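Local coordinates for extracellular solute-binding protein (Bordetella parapertussis, PDB 3PU5) that probably binds a small solute, perhaps a polyamine, outside the cytoplasmic membrane and hands it to an ABC-type importer, at residues A[7-12]-A[59-64]; A[69-74]-A[99-104]; A[91-96]-A[278-283]. All blocks are in the same frame, centred on the assembly; numbering follows the deposited sequence.

Contact 1 (A[7-12]-A[59-64]); sequences HIYVTS and PYDVAA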
ATOM      1  N   HIS A   7     -28.428  -2.274   7.281  1.00 19.27           N
ATOM      2  CA  HIS A   7     -27.835  -2.683   6.061  1.00 17.14           C
ATOM      3  C   HIS A   7     -26.891  -1.540   5.673  1.00 15.82           C
ATOM      4  O   HIS A   7     -27.343  -0.450   5.500  1.00 17.05           O
ATOM      5  CB  HIS A   7     -28.924  -2.911   5.008  1.00 18.67           C
ATOM      6  CG  HIS A   7     -28.442  -3.502   3.727  1.00 19.09           C
ATOM      7  ND1 HIS A   7     -27.126  -3.781   3.473  1.00 16.06           N
ATOM      8  CD2 HIS A   7     -29.116  -3.874   2.622  1.00 15.99           C
ATOM      9  CE1 HIS A   7     -27.014  -4.289   2.271  1.00 15.83           C
ATOM     10  NE2 HIS A   7     -28.206  -4.355   1.736  1.00 16.18           N
ATOM     11  N   ILE A   8     -25.601  -1.802   5.547  1.00 14.13           N
ATOM     12  CA  ILE A   8     -24.671  -0.769   5.082  1.00 11.67           C
ATOM     13  C   ILE A   8     -23.997  -1.123   3.754  1.00 13.03           C
ATOM     14  O   ILE A   8     -23.857  -2.304   3.402  1.00 11.01           O
ATOM     15  CB  ILE A   8     -23.586  -0.383   6.147  1.00 13.51           C
ATOM     16  CG1 ILE A   8     -22.692  -1.579   6.512  1.00 13.45           C
ATOM     17  CG2 ILE A   8     -24.228   0.240   7.377  1.00 12.91           C
ATOM     18  CD1 ILE A   8     -21.486  -1.201   7.400  1.00 11.78           C
ATOM     19  N   TYR A   9     -23.600  -0.085   3.020  1.00 11.32           N
ATOM     20  CA  TYR A   9     -22.911  -0.262   1.750  1.00 12.16           C
ATOM     21  C   TYR A   9     -21.463   0.233   1.875  1.00 11.56           C
ATOM     22  O   TYR A   9     -21.203   1.348   2.339  1.00 10.35           O
ATOM     23  CB  TYR A   9     -23.674   0.433   0.608  1.00 12.43           C
ATOM     24  CG  TYR A   9     -25.008  -0.228   0.320  1.00 13.22           C
ATOM     25  CD1 TYR A   9     -26.117   0.021   1.123  1.00 13.78           C
ATOM     26  CD2 TYR A   9     -25.151  -1.118  -0.735  1.00 13.19           C
ATOM     27  CE1 TYR A   9     -27.346  -0.595   0.865  1.00 15.83           C
ATOM     28  CE2 TYR A   9     -26.366  -1.740  -0.997  1.00 12.51           C
ATOM     29  CZ  TYR A   9     -27.457  -1.476  -0.195  1.00 13.39           C
ATOM     30  OH  TYR A   9     -28.657  -2.091  -0.457  1.00 14.37           O
ATOM     31  N   VAL A  10     -20.529  -0.629   1.493  1.00 10.90           N
ATOM     32  CA  VAL A  10     -19.100  -0.368   1.654  1.00  9.92           C
ATOM     33  C   VAL A  10     -18.413  -0.581   0.316  1.00 10.69           C
ATOM     34  O   VAL A  10     -18.530  -1.659  -0.292  1.00  9.64           O
ATOM     35  CB  VAL A  10     -18.453  -1.333   2.701  1.00 11.64           C
ATOM     36  CG1 VAL A  10     -16.948  -1.015   2.883  1.00 10.35           C
ATOM     37  CG2 VAL A  10     -19.183  -1.249   4.043  1.00  8.87           C
ATOM     38  N   THR A  11     -17.698   0.436  -0.151  1.00  9.83           N
ATOM     39  CA  THR A  11     -17.039   0.323  -1.444  1.00  9.98           C
ATOM     40  C   THR A  11     -15.918  -0.699  -1.370  1.00 11.71           C
ATOM     41  O   THR A  11     -15.353  -0.951  -0.302  1.00  9.98           O
ATOM     42  CB  THR A  11     -16.459   1.661  -1.925  1.00 11.63           C
ATOM     43  OG1 THR A  11     -15.348   2.031  -1.100  1.00 10.68           O
ATOM     44  CG2 THR A  11     -17.513   2.750  -1.876  1.00 10.86           C
ATOM     45  N   SER A  12     -15.610  -1.283  -2.517  1.00 10.73           N
ATOM     46  CA  SER A  12     -14.458  -2.147  -2.649  1.00 12.77           C
ATOM     47  C   SER A  12     -14.030  -2.174  -4.113  1.00 14.31           C
ATOM     48  O   SER A  12     -14.635  -1.505  -4.962  1.00 12.75           O
ATOM     49  CB  SER A  12     -14.775  -3.551  -2.133  1.00 13.17           C
ATOM     50  OG  SER A  12     -13.583  -4.255  -1.850  1.00 12.42           O
ATOM     51  N   PRO A  59     -25.072   7.080  -1.441  1.00 26.11           N
ATOM     52  CA  PRO A  59     -25.281   5.686  -1.837  1.00 27.02           C
ATOM     53  C   PRO A  59     -24.446   4.745  -0.959  1.00 25.12           C
ATOM     54  O   PRO A  59     -24.829   3.587  -0.737  1.00 24.81           O
ATOM     55  CB  PRO A  59     -24.773   5.665  -3.276  1.00 26.57           C
ATOM     56  CG  PRO A  59     -23.713   6.726  -3.313  1.00 25.62           C
ATOM     57  CD  PRO A  59     -24.035   7.745  -2.247  1.00 26.11           C
ATOM     58  N   TYR A  60     -23.326   5.250  -0.446  1.00 20.69           N
ATOM     59  CA  TYR A  60     -22.421   4.433   0.349  1.00 17.76           C
ATOM     60  C   TYR A  60     -22.242   4.968   1.765  1.00 14.89           C
ATOM     61  O   TYR A  60     -22.260   6.180   1.996  1.00 15.30           O
ATOM     62  CB  TYR A  60     -21.055   4.295  -0.340  1.00 17.69           C
ATOM     63  CG  TYR A  60     -21.148   3.952  -1.810  1.00 19.54           C
ATOM     64  CD1 TYR A  60     -22.096   3.043  -2.274  1.00 21.35           C
ATOM     65  CD2 TYR A  60     -20.297   4.540  -2.735  1.00 19.64           C
ATOM     66  CE1 TYR A  60     -22.196   2.732  -3.623  1.00 24.05           C
ATOM     67  CE2 TYR A  60     -20.384   4.230  -4.088  1.00 22.64           C
ATOM     68  CZ  TYR A  60     -21.337   3.326  -4.526  1.00 21.70           C
ATOM     69  OH  TYR A  60     -21.432   3.017  -5.872  1.00 26.08           O
ATOM     70  N   ASP A  61     -22.051   4.048   2.705  1.00 13.60           N
ATOM     71  CA  ASP A  61     -21.851   4.389   4.113  1.00 13.58           C
ATOM     72  C   ASP A  61     -20.371   4.381   4.516  1.00 12.97           C
ATOM     73  O   ASP A  61     -19.951   5.118   5.416  1.00 11.03           O
ATOM     74  CB  ASP A  61     -22.628   3.406   4.983  1.00 11.43           C
ATOM     75  CG  ASP A  61     -24.089   3.337   4.592  1.00 14.69           C
ATOM     76  OD1 ASP A  61     -24.509   2.309   4.016  1.00 11.90           O
ATOM     77  OD2 ASP A  61     -24.794   4.335   4.829  1.00 13.34           O
ATOM     78  N   VAL A  62     -19.592   3.528   3.860  1.00 11.95           N
ATOM     79  CA  VAL A  62     -18.165   3.418   4.155  1.00 10.82           C
ATOM     80  C   VAL A  62     -17.368   3.570   2.873  1.00  9.95           C
ATOM     81  O   VAL A  62     -17.587   2.843   1.900  1.00 10.72           O
ATOM     82  CB  VAL A  62     -17.808   2.085   4.852  1.00  9.10           C
ATOM     83  CG1 VAL A  62     -16.277   1.945   5.012  1.00  9.03           C
ATOM     84  CG2 VAL A  62     -18.491   2.003   6.213  1.00  8.73           C
ATOM     85  N   ALA A  63     -16.471   4.548   2.871  1.00 10.26           N
ATOM     86  CA  ALA A  63     -15.594   4.778   1.740  1.00  9.41           C
ATOM     87  C   ALA A  63     -14.338   3.977   1.972  1.00 11.11           C
ATOM     88  O   ALA A  63     -13.638   4.193   2.957  1.00 10.22           O
ATOM     89  CB  ALA A  63     -15.264   6.253   1.611  1.00  8.44           C
ATOM     90  N   ALA A  64     -14.060   3.039   1.076  1.00  9.32           N
ATOM     91  CA  ALA A  64     -12.888   2.198   1.230  1.00 11.15           C
ATOM     92  C   ALA A  64     -12.222   2.021  -0.120  1.00 12.38           C
ATOM     93  O   ALA A  64     -12.674   1.216  -0.943  1.00 18.07           O
ATOM     94  CB  ALA A  64     -13.287   0.842   1.824  1.00  9.19           C
TER
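Asp61 holds the backbone of Tyr9 through its carboxylate and its own N-H. The Tyr9 N-H reaches Asp61 OD1 at 2.7 Å, nearly straight (165°), on the lone pair that faces away from the other carboxylate oxygen; OD2 is held in turn by the backbone N of Lys251 and by a bound glycerol. Going back the other way, Tyr9 O accepts two N-H groups, from Asp61 N at 2.9 Å and from Val62 N at 3.1 Å, the second in the carbonyl plane. Two residues along 7-12, Thr11 N donates to Val62 O over 3.2 Å. Thr11 OG1 then replaces a backbone acceptor: with chi1 at 69° it sits between its own N and carbonyl carbon and receives Ala64 N at 2.7 Å. The same rotation brings Thr11 CG2 obliquely against the Tyr60 ring, 3.4 Å from CD2. On the other flank Val10 and Val62 lie side by side, pointing the same way, CG2 of Val10 3.7 Å from CB of Val62, and helix 252-262 covers both with Phe258 and Ala255. Strand 36-41, reached through helix 15-33, pairs in parallel with the other edge of 7-12; the contact adds strand 62-65 to that beta-alpha-beta unit, as in a periplasmic-binding-protein lobe.

Contact 2 (A[69-74]-A[99-104]); sequences DMYRLI and ADWEGC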
ATOM      1  N   ASP A  69      -7.581   9.153  -4.615  1.00 14.94           N
ATOM      2  CA  ASP A  69      -8.971   9.549  -4.756  1.00 15.95           C
ATOM      3  C   ASP A  69      -9.617   9.834  -3.411  1.00 15.75           C
ATOM      4  O   ASP A  69     -10.456  10.735  -3.307  1.00 15.86           O
ATOM      5  CB  ASP A  69      -9.734   8.495  -5.546  1.00 15.36           C
ATOM      6  CG  ASP A  69      -9.308   8.466  -6.988  1.00 18.21           C
ATOM      7  OD1 ASP A  69      -9.628   9.436  -7.711  1.00 17.09           O
ATOM      8  OD2 ASP A  69      -8.620   7.500  -7.383  1.00 17.94           O
HETATM    9  N   MSE A  70      -9.206   9.100  -2.375  1.00 12.93           N
HETATM   10  CA  MSE A  70      -9.696   9.390  -1.031  1.00 13.09           C
HETATM   11  C   MSE A  70      -9.305  10.801  -0.617  1.00 13.16           C
HETATM   12  O   MSE A  70     -10.058  11.486   0.079  1.00 12.15           O
HETATM   13  CB  MSE A  70      -9.185   8.385   0.005  1.00 12.35           C
HETATM   14  CG  MSE A  70      -9.841   8.555   1.383  1.00 11.01           C
HETATM   15 SE   MSE A  70     -11.747   8.060   1.333  1.00 24.93          SE
HETATM   16  CE  MSE A  70     -11.525   6.148   0.935  1.00 11.03           C
ATOM     17  N   TYR A  71      -8.121  11.234  -1.038  1.00 14.32           N
ATOM     18  CA  TYR A  71      -7.681  12.581  -0.710  1.00 16.08           C
ATOM     19  C   TYR A  71      -8.632  13.605  -1.326  1.00 15.79           C
ATOM     20  O   TYR A  71      -8.773  14.702  -0.815  1.00 18.04           O
ATOM     21  CB  TYR A  71      -6.241  12.825  -1.167  1.00 18.83           C
ATOM     22  CG  TYR A  71      -5.536  13.889  -0.348  1.00 20.04           C
ATOM     23  CD1 TYR A  71      -5.371  15.184  -0.840  1.00 24.57           C
ATOM     24  CD2 TYR A  71      -5.052  13.604   0.924  1.00 21.60           C
ATOM     25  CE1 TYR A  71      -4.732  16.163  -0.088  1.00 20.41           C
ATOM     26  CE2 TYR A  71      -4.414  14.572   1.682  1.00 27.09           C
ATOM     27  CZ  TYR A  71      -4.258  15.851   1.170  1.00 29.82           C
ATOM     28  OH  TYR A  71      -3.625  16.820   1.926  1.00 36.44           O
ATOM     29  N   ARG A  72      -9.302  13.236  -2.414  1.00 16.90           N
ATOM     30  CA  ARG A  72     -10.303  14.118  -3.017  1.00 18.77           C
ATOM     31  C   ARG A  72     -11.455  14.373  -2.043  1.00 17.10           C
ATOM     32  O   ARG A  72     -11.926  15.506  -1.891  1.00 17.61           O
ATOM     33  CB  ARG A  72     -10.851  13.513  -4.319  1.00 20.12           C
ATOM     34  CG  ARG A  72      -9.828  13.365  -5.426  1.00 20.01           C
ATOM     35  CD  ARG A  72     -10.342  12.442  -6.531  1.00 22.34           C
ATOM     36  NE  ARG A  72     -11.462  13.023  -7.265  1.00 21.85           N
ATOM     37  CZ  ARG A  72     -12.145  12.385  -8.210  1.00 25.90           C
ATOM     38  NH1 ARG A  72     -11.826  11.138  -8.536  1.00 23.21           N
ATOM     39  NH2 ARG A  72     -13.149  12.993  -8.836  1.00 25.20           N
ATOM     40  N   LEU A  73     -11.907  13.305  -1.397  1.00 14.02           N
ATOM     41  CA  LEU A  73     -13.030  13.373  -0.479  1.00 15.14           C
ATOM     42  C   LEU A  73     -12.645  14.102   0.795  1.00 14.64           C
ATOM     43  O   LEU A  73     -13.476  14.745   1.431  1.00 16.42           O
ATOM     44  CB  LEU A  73     -13.503  11.967  -0.135  1.00 14.21           C
ATOM     45  CG  LEU A  73     -14.176  11.267  -1.299  1.00 15.27           C
ATOM     46  CD1 LEU A  73     -14.981  10.090  -0.778  1.00 14.36           C
ATOM     47  CD2 LEU A  73     -15.069  12.266  -1.995  1.00 16.46           C
ATOM     48  N   ILE A  74     -11.380  13.981   1.173  1.00 16.11           N
ATOM     49  CA  ILE A  74     -10.846  14.750   2.290  1.00 17.99           C
ATOM     50  C   ILE A  74     -10.931  16.239   1.998  1.00 18.45           C
ATOM     51  O   ILE A  74     -11.406  17.016   2.823  1.00 19.89           O
ATOM     52  CB  ILE A  74      -9.378  14.401   2.554  1.00 20.14           C
ATOM     53  CG1 ILE A  74      -9.290  13.077   3.301  1.00 17.76           C
ATOM     54  CG2 ILE A  74      -8.716  15.490   3.397  1.00 21.01           C
ATOM     55  CD1 ILE A  74      -9.860  13.166   4.690  1.00 17.46           C
ATOM     56  N   ALA A  99      -2.256   9.650   9.631  1.00 10.82           N
ATOM     57  CA  ALA A  99      -1.733  11.013   9.524  1.00 14.79           C
ATOM     58  C   ALA A  99      -2.265  11.841   8.352  1.00 16.08           C
ATOM     59  O   ALA A  99      -2.476  13.038   8.497  1.00 16.84           O
ATOM     60  CB  ALA A  99      -0.205  11.009   9.514  1.00 15.60           C
ATOM     61  N   ASP A 100      -2.484  11.224   7.197  1.00 12.62           N
ATOM     62  CA  ASP A 100      -2.917  11.995   6.033  1.00 14.12           C
ATOM     63  C   ASP A 100      -4.402  12.400   6.067  1.00 12.93           C
ATOM     64  O   ASP A 100      -4.830  13.265   5.310  1.00 13.25           O
ATOM     65  CB  ASP A 100      -2.624  11.225   4.734  1.00 12.42           C
ATOM     66  CG  ASP A 100      -1.134  11.183   4.393  1.00 18.79           C
ATOM     67  OD1 ASP A 100      -0.361  12.001   4.938  1.00 20.04           O
ATOM     68  OD2 ASP A 100      -0.733  10.338   3.570  1.00 19.36           O
ATOM     69  N   TRP A 101      -5.189  11.780   6.937  1.00 11.81           N
ATOM     70  CA  TRP A 101      -6.644  11.781   6.736  1.00 11.96           C
ATOM     71  C   TRP A 101      -7.440  12.751   7.622  1.00 12.81           C
ATOM     72  O   TRP A 101      -8.667  12.689   7.698  1.00 11.82           O
ATOM     73  CB  TRP A 101      -7.161  10.333   6.790  1.00 12.86           C
ATOM     74  CG  TRP A 101      -6.200   9.459   6.053  1.00 11.52           C
ATOM     75  CD1 TRP A 101      -5.343   8.538   6.590  1.00 11.26           C
ATOM     76  CD2 TRP A 101      -5.933   9.481   4.646  1.00 12.56           C
ATOM     77  NE1 TRP A 101      -4.571   7.973   5.600  1.00 11.19           N
ATOM     78  CE2 TRP A 101      -4.916   8.535   4.398  1.00 11.73           C
ATOM     79  CE3 TRP A 101      -6.460  10.203   3.566  1.00 15.38           C
ATOM     80  CZ2 TRP A 101      -4.424   8.289   3.119  1.00 14.67           C
ATOM     81  CZ3 TRP A 101      -5.965   9.956   2.296  1.00 12.99           C
ATOM     82  CH2 TRP A 101      -4.959   9.007   2.086  1.00 13.78           C
ATOM     83  N   GLU A 102      -6.716  13.652   8.272  1.00 11.27           N
ATOM     84  CA  GLU A 102      -7.302  14.750   9.028  1.00 14.72           C
ATOM     85  C   GLU A 102      -8.393  14.302   9.995  1.00 15.49           C
ATOM     86  O   GLU A 102      -9.441  14.941  10.106  1.00 14.68           O
ATOM     87  CB  GLU A 102      -7.781  15.861   8.071  1.00 17.31           C
ATOM     88  CG  GLU A 102      -6.612  16.522   7.336  1.00 19.11           C
ATOM     89  CD  GLU A 102      -7.027  17.582   6.335  1.00 26.44           C
ATOM     90  OE1 GLU A 102      -8.094  18.213   6.517  1.00 25.54           O
ATOM     91  OE2 GLU A 102      -6.272  17.788   5.359  1.00 28.89           O
ATOM     92  N   GLY A 103      -8.126  13.200  10.694  1.00 14.26           N
ATOM     93  CA  GLY A 103      -9.024  12.681  11.709  1.00 15.05           C
ATOM     94  C   GLY A 103     -10.289  12.063  11.153  1.00 14.78           C
ATOM     95  O   GLY A 103     -11.263  11.853  11.882  1.00 16.62           O
ATOM     96  N   CYS A 104     -10.282  11.772   9.858  1.00 13.12           N
ATOM     97  CA  CYS A 104     -11.464  11.230   9.195  1.00 13.70           C
ATOM     98  C   CYS A 104     -11.170   9.923   8.466  1.00 16.41           C
ATOM     99  O   CYS A 104     -11.946   9.521   7.592  1.00 15.25           O
ATOM    100  CB  CYS A 104     -12.040  12.234   8.188  1.00 15.25           C
ATOM    101  SG  CYS A 104     -12.542  13.823   8.881  1.00 15.76           S
TER
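Ile74 and Trp101 carry most of this contact, with Tyr71 beside them. Ile74 meets the indole from its edge, CG1 lying 4.0 Å from Trp101 CE3 and near the ring plane, the two side chains crossing at about a right angle. Its CD1 points to the backbone, 3.3 Å from Trp101 O, while CG2, anti to the backbone N, turns to the next residue and touches Glu102 OE2 at 3.9 Å. That carbonyl of Trp101 also accepts the N-H of Cys104 and so closes a type I' beta turn, in which Glu102 and Gly103 both have positive phi. The turn leads into strand 106-107 of the antiparallel sheet, so the contact seats the end of a long, mostly irregular connection on helix 67-75 within this lobe. Tyr71 completes the group: its chi1 of -154° swings the phenol toward the loop, and Trp101 CZ3 comes to the edge of its ring, 4.0 Å from CD2. Beyond it, Tyr71 CE2 lies 3.9 Å from Asp100 O, and helix 305-322 packs on the phenol through Ile309. The indole has the CB of Asp100 over the centre of one face; that residue's carboxylate is hydrogen-bonded to Thr305.

Contact 3 (A[91-96]-A[278-283]); sequences ADVPEK and GAVNRK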
ATOM      1  N   ALA A  91      -7.344   3.304  18.567  1.00 13.17           N
ATOM      2  CA  ALA A  91      -6.343   3.419  19.628  1.00 15.96           C
ATOM      3  C   ALA A  91      -5.177   2.464  19.393  1.00 13.20           C
ATOM      4  O   ALA A  91      -4.070   2.699  19.877  1.00 12.63           O
ATOM      5  CB  ALA A  91      -6.973   3.173  21.001  1.00 14.23           C
ATOM      6  N   ASP A  92      -5.426   1.393  18.642  1.00 13.57           N
ATOM      7  CA  ASP A  92      -4.396   0.388  18.370  1.00 12.48           C
ATOM      8  C   ASP A  92      -3.726   0.542  17.008  1.00 11.02           C
ATOM      9  O   ASP A  92      -2.921  -0.294  16.605  1.00  9.80           O
ATOM     10  CB  ASP A  92      -4.988  -1.004  18.513  1.00 14.56           C
ATOM     11  CG  ASP A  92      -5.544  -1.239  19.892  1.00 18.31           C
ATOM     12  OD1 ASP A  92      -4.844  -0.894  20.868  1.00 17.87           O
ATOM     13  OD2 ASP A  92      -6.681  -1.737  20.005  1.00 20.46           O
ATOM     14  N   VAL A  93      -4.069   1.613  16.305  1.00 12.29           N
ATOM     15  CA  VAL A  93      -3.481   1.900  15.006  1.00 10.16           C
ATOM     16  C   VAL A  93      -2.468   3.032  15.152  1.00  9.81           C
ATOM     17  O   VAL A  93      -2.823   4.121  15.591  1.00  9.56           O
ATOM     18  CB  VAL A  93      -4.570   2.311  14.000  1.00 11.48           C
ATOM     19  CG1 VAL A  93      -3.953   2.647  12.647  1.00  7.43           C
ATOM     20  CG2 VAL A  93      -5.612   1.213  13.886  1.00  9.48           C
ATOM     21  N   PRO A  94      -1.193   2.769  14.815  1.00  9.02           N
ATOM     22  CA  PRO A  94      -0.180   3.831  14.883  1.00  9.72           C
ATOM     23  C   PRO A  94      -0.554   5.076  14.061  1.00 11.54           C
ATOM     24  O   PRO A  94      -1.206   4.981  13.023  1.00  8.35           O
ATOM     25  CB  PRO A  94       1.074   3.156  14.313  1.00 11.62           C
ATOM     26  CG  PRO A  94       0.897   1.694  14.683  1.00 12.57           C
ATOM     27  CD  PRO A  94      -0.600   1.449  14.539  1.00 10.00           C
ATOM     28  N   GLU A  95      -0.121   6.238  14.538  1.00 12.07           N
ATOM     29  CA  GLU A  95      -0.489   7.518  13.944  1.00 13.33           C
ATOM     30  C   GLU A  95      -0.178   7.637  12.447  1.00 11.30           C
ATOM     31  O   GLU A  95      -0.919   8.277  11.710  1.00 10.77           O
ATOM     32  CB  GLU A  95       0.189   8.658  14.719  1.00 13.97           C
ATOM     33  CG  GLU A  95      -0.128  10.060  14.207  1.00 17.79           C
ATOM     34  CD  GLU A  95      -1.623  10.370  14.172  1.00 22.62           C
ATOM     35  OE1 GLU A  95      -2.358   9.904  15.075  1.00 20.44           O
ATOM     36  OE2 GLU A  95      -2.062  11.087  13.237  1.00 25.20           O
ATOM     37  N   LYS A  96       0.919   7.038  12.002  1.00 10.59           N
ATOM     38  CA  LYS A  96       1.308   7.148  10.601  1.00 11.86           C
ATOM     39  C   LYS A  96       0.245   6.659   9.621  1.00 10.65           C
ATOM     40  O   LYS A  96       0.178   7.147   8.499  1.00 13.33           O
ATOM     41  CB  LYS A  96       2.617   6.412  10.337  1.00 12.17           C
ATOM     42  CG  LYS A  96       2.592   4.918  10.584  1.00 12.16           C
ATOM     43  CD  LYS A  96       3.957   4.375  10.187  1.00 13.59           C
ATOM     44  CE  LYS A  96       4.264   3.075  10.849  1.00 11.36           C
ATOM     45  NZ  LYS A  96       5.722   2.759  10.671  1.00 12.78           N
ATOM     46  N   GLY A 278       0.325  -6.429   5.625  1.00  9.58           N
ATOM     47  CA  GLY A 278       0.585  -6.023   6.990  1.00 10.24           C
ATOM     48  C   GLY A 278      -0.637  -5.363   7.605  1.00 10.69           C
ATOM     49  O   GLY A 278      -1.300  -4.560   6.952  1.00  8.65           O
ATOM     50  N   ALA A 279      -0.923  -5.702   8.864  1.00  8.49           N
ATOM     51  CA  ALA A 279      -2.052  -5.133   9.596  1.00 10.34           C
ATOM     52  C   ALA A 279      -1.686  -3.786  10.193  1.00 10.67           C
ATOM     53  O   ALA A 279      -0.553  -3.587  10.647  1.00 10.32           O
ATOM     54  CB  ALA A 279      -2.492  -6.072  10.699  1.00  9.91           C
ATOM     55  N   VAL A 280      -2.648  -2.870  10.209  1.00  8.12           N
ATOM     56  CA  VAL A 280      -2.435  -1.552  10.804  1.00  8.81           C
ATOM     57  C   VAL A 280      -2.770  -1.535  12.302  1.00  9.85           C
ATOM     58  O   VAL A 280      -2.575  -0.531  12.979  1.00 10.93           O
ATOM     59  CB  VAL A 280      -3.249  -0.463  10.077  1.00  9.04           C
ATOM     60  CG1 VAL A 280      -2.840  -0.392   8.602  1.00  7.31           C
ATOM     61  CG2 VAL A 280      -4.746  -0.743  10.209  1.00  7.47           C
ATOM     62  N   ASN A 281      -3.280  -2.650  12.812  1.00 10.54           N
ATOM     63  CA  ASN A 281      -3.537  -2.795  14.242  1.00 10.85           C
ATOM     64  C   ASN A 281      -2.292  -3.420  14.891  1.00 11.17           C
ATOM     65  O   ASN A 281      -1.892  -4.526  14.530  1.00 10.36           O
ATOM     66  CB  ASN A 281      -4.778  -3.664  14.457  1.00  8.98           C
ATOM     67  CG  ASN A 281      -5.259  -3.669  15.907  1.00 13.62           C
ATOM     68  OD1 ASN A 281      -4.464  -3.778  16.841  1.00 13.07           O
ATOM     69  ND2 ASN A 281      -6.566  -3.575  16.095  1.00 10.14           N
ATOM     70  N   ARG A 282      -1.659  -2.697  15.814  1.00  9.77           N
ATOM     71  CA  ARG A 282      -0.419  -3.159  16.417  1.00 12.27           C
ATOM     72  C   ARG A 282      -0.583  -4.412  17.284  1.00 11.97           C
ATOM     73  O   ARG A 282       0.411  -5.030  17.663  1.00 13.22           O
ATOM     74  CB  ARG A 282       0.238  -2.043  17.240  1.00 12.64           C
ATOM     75  CG  ARG A 282      -0.503  -1.724  18.522  1.00 12.48           C
ATOM     76  CD  ARG A 282       0.334  -0.844  19.455  1.00 17.62           C
ATOM     77  NE  ARG A 282       0.743   0.419  18.844  1.00 17.15           N
ATOM     78  CZ  ARG A 282      -0.019   1.507  18.798  1.00 15.93           C
ATOM     79  NH1 ARG A 282      -1.235   1.485  19.331  1.00 12.11           N
ATOM     80  NH2 ARG A 282       0.440   2.618  18.224  1.00 17.99           N
ATOM     81  N   LYS A 283      -1.821  -4.773  17.609  1.00 10.81           N
ATOM     82  CA  LYS A 283      -2.079  -5.933  18.463  1.00 11.16           C
ATOM     83  C   LYS A 283      -1.936  -7.250  17.704  1.00 11.54           C
ATOM     84  O   LYS A 283      -1.755  -8.310  18.311  1.00 11.16           O
ATOM     85  CB  LYS A 283      -3.483  -5.873  19.035  1.00 12.53           C
ATOM     86  CG  LYS A 283      -3.697  -4.911  20.188  1.00 18.16           C
ATOM     87  CD  LYS A 283      -5.088  -5.161  20.743  1.00 20.81           C
ATOM     88  CE  LYS A 283      -5.280  -4.582  22.132  1.00 27.62           C
ATOM     89  NZ  LYS A 283      -6.286  -5.404  22.875  1.00 34.45           N
TER
HETATM   90  O   HOH W   1      -1.867   4.699  18.186  1.00 15.55           O
HETATM   91  O   HOH W   2      -2.233  -0.208  21.251  1.00 17.10           O
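Asp92 and Arg282 join the two loops by one strong backbone bond: Arg282 N donates to Asp92 O at 2.8 Å, almost straight at 174°. Around it the packing is close. The carbonyl of Val280 lies against Val93 and Pro94, receiving a CA-H...O contact from Val93 CA at 3.3 Å and standing 3.2 Å from Pro94 CD. Beside this, Val93 and Val280 run alongside each other and point the same way, with Phe97 also on Val280. Asn281 OD1 approaches Asp92 CB to 3.3 Å, and its position is fixed from within its own loop, because it accepts the N-H of Lys283 in the amide plane, on a lone pair. This is an Asx turn, and the amide nitrogen of Asn281 is tied to Leu263 O, just before helix 265-275. The contact thereby joins the irregular connection between helix 67-75 and strand 106-107 to the loop that follows helix 265-275, two regions widely separated in sequence.

The outer side is looser and mediated by water. Arg282 starts with CG between its backbone N and carbonyl carbon (chi1 71°), and a bend at chi3 folds the guanidinium back over the other loop. Pro94 CD lies over one face of that group, offset toward its rim, while Ala91 O lies at the edge, taking a weak bond from NH1 bent to 133°. A water accepts from Arg282 NH2 and donates to Val93 O; a second accepts from NH1 and donates to Asp92 OD1, bridging charges that stand 4.6 Å apart, beyond a direct salt bridge. Lys283, extended and exposed, passes obliquely by the same carboxylate, its CE 3.8 Å from Asp92 OD2, while the ammonium NZ stays 4.7 Å from that oxygen.

In the fold
From the N terminus, strand 7-12 leads through helix 15-33, strand 36-41 and helix 44-53 before contact 1 brings 59-64 back beside it, closing the first loop. The chain then enters helix 67-75 directly, and the two contacts touch where Met70 CE packs on Ala63 O. Contact 2 closes a shorter loop, folding the irregular connection back on that helix. Contact 3 starts inside this loop, at 91-96, but finds its partner only at 278-283, so contacts 2 and 3 cross while contact 1 precedes both. The centres of contacts 2 and 3 lie about 17 Å apart. Together they tie the N-terminal strands and helices to a connection that itself meets the late part of the chain.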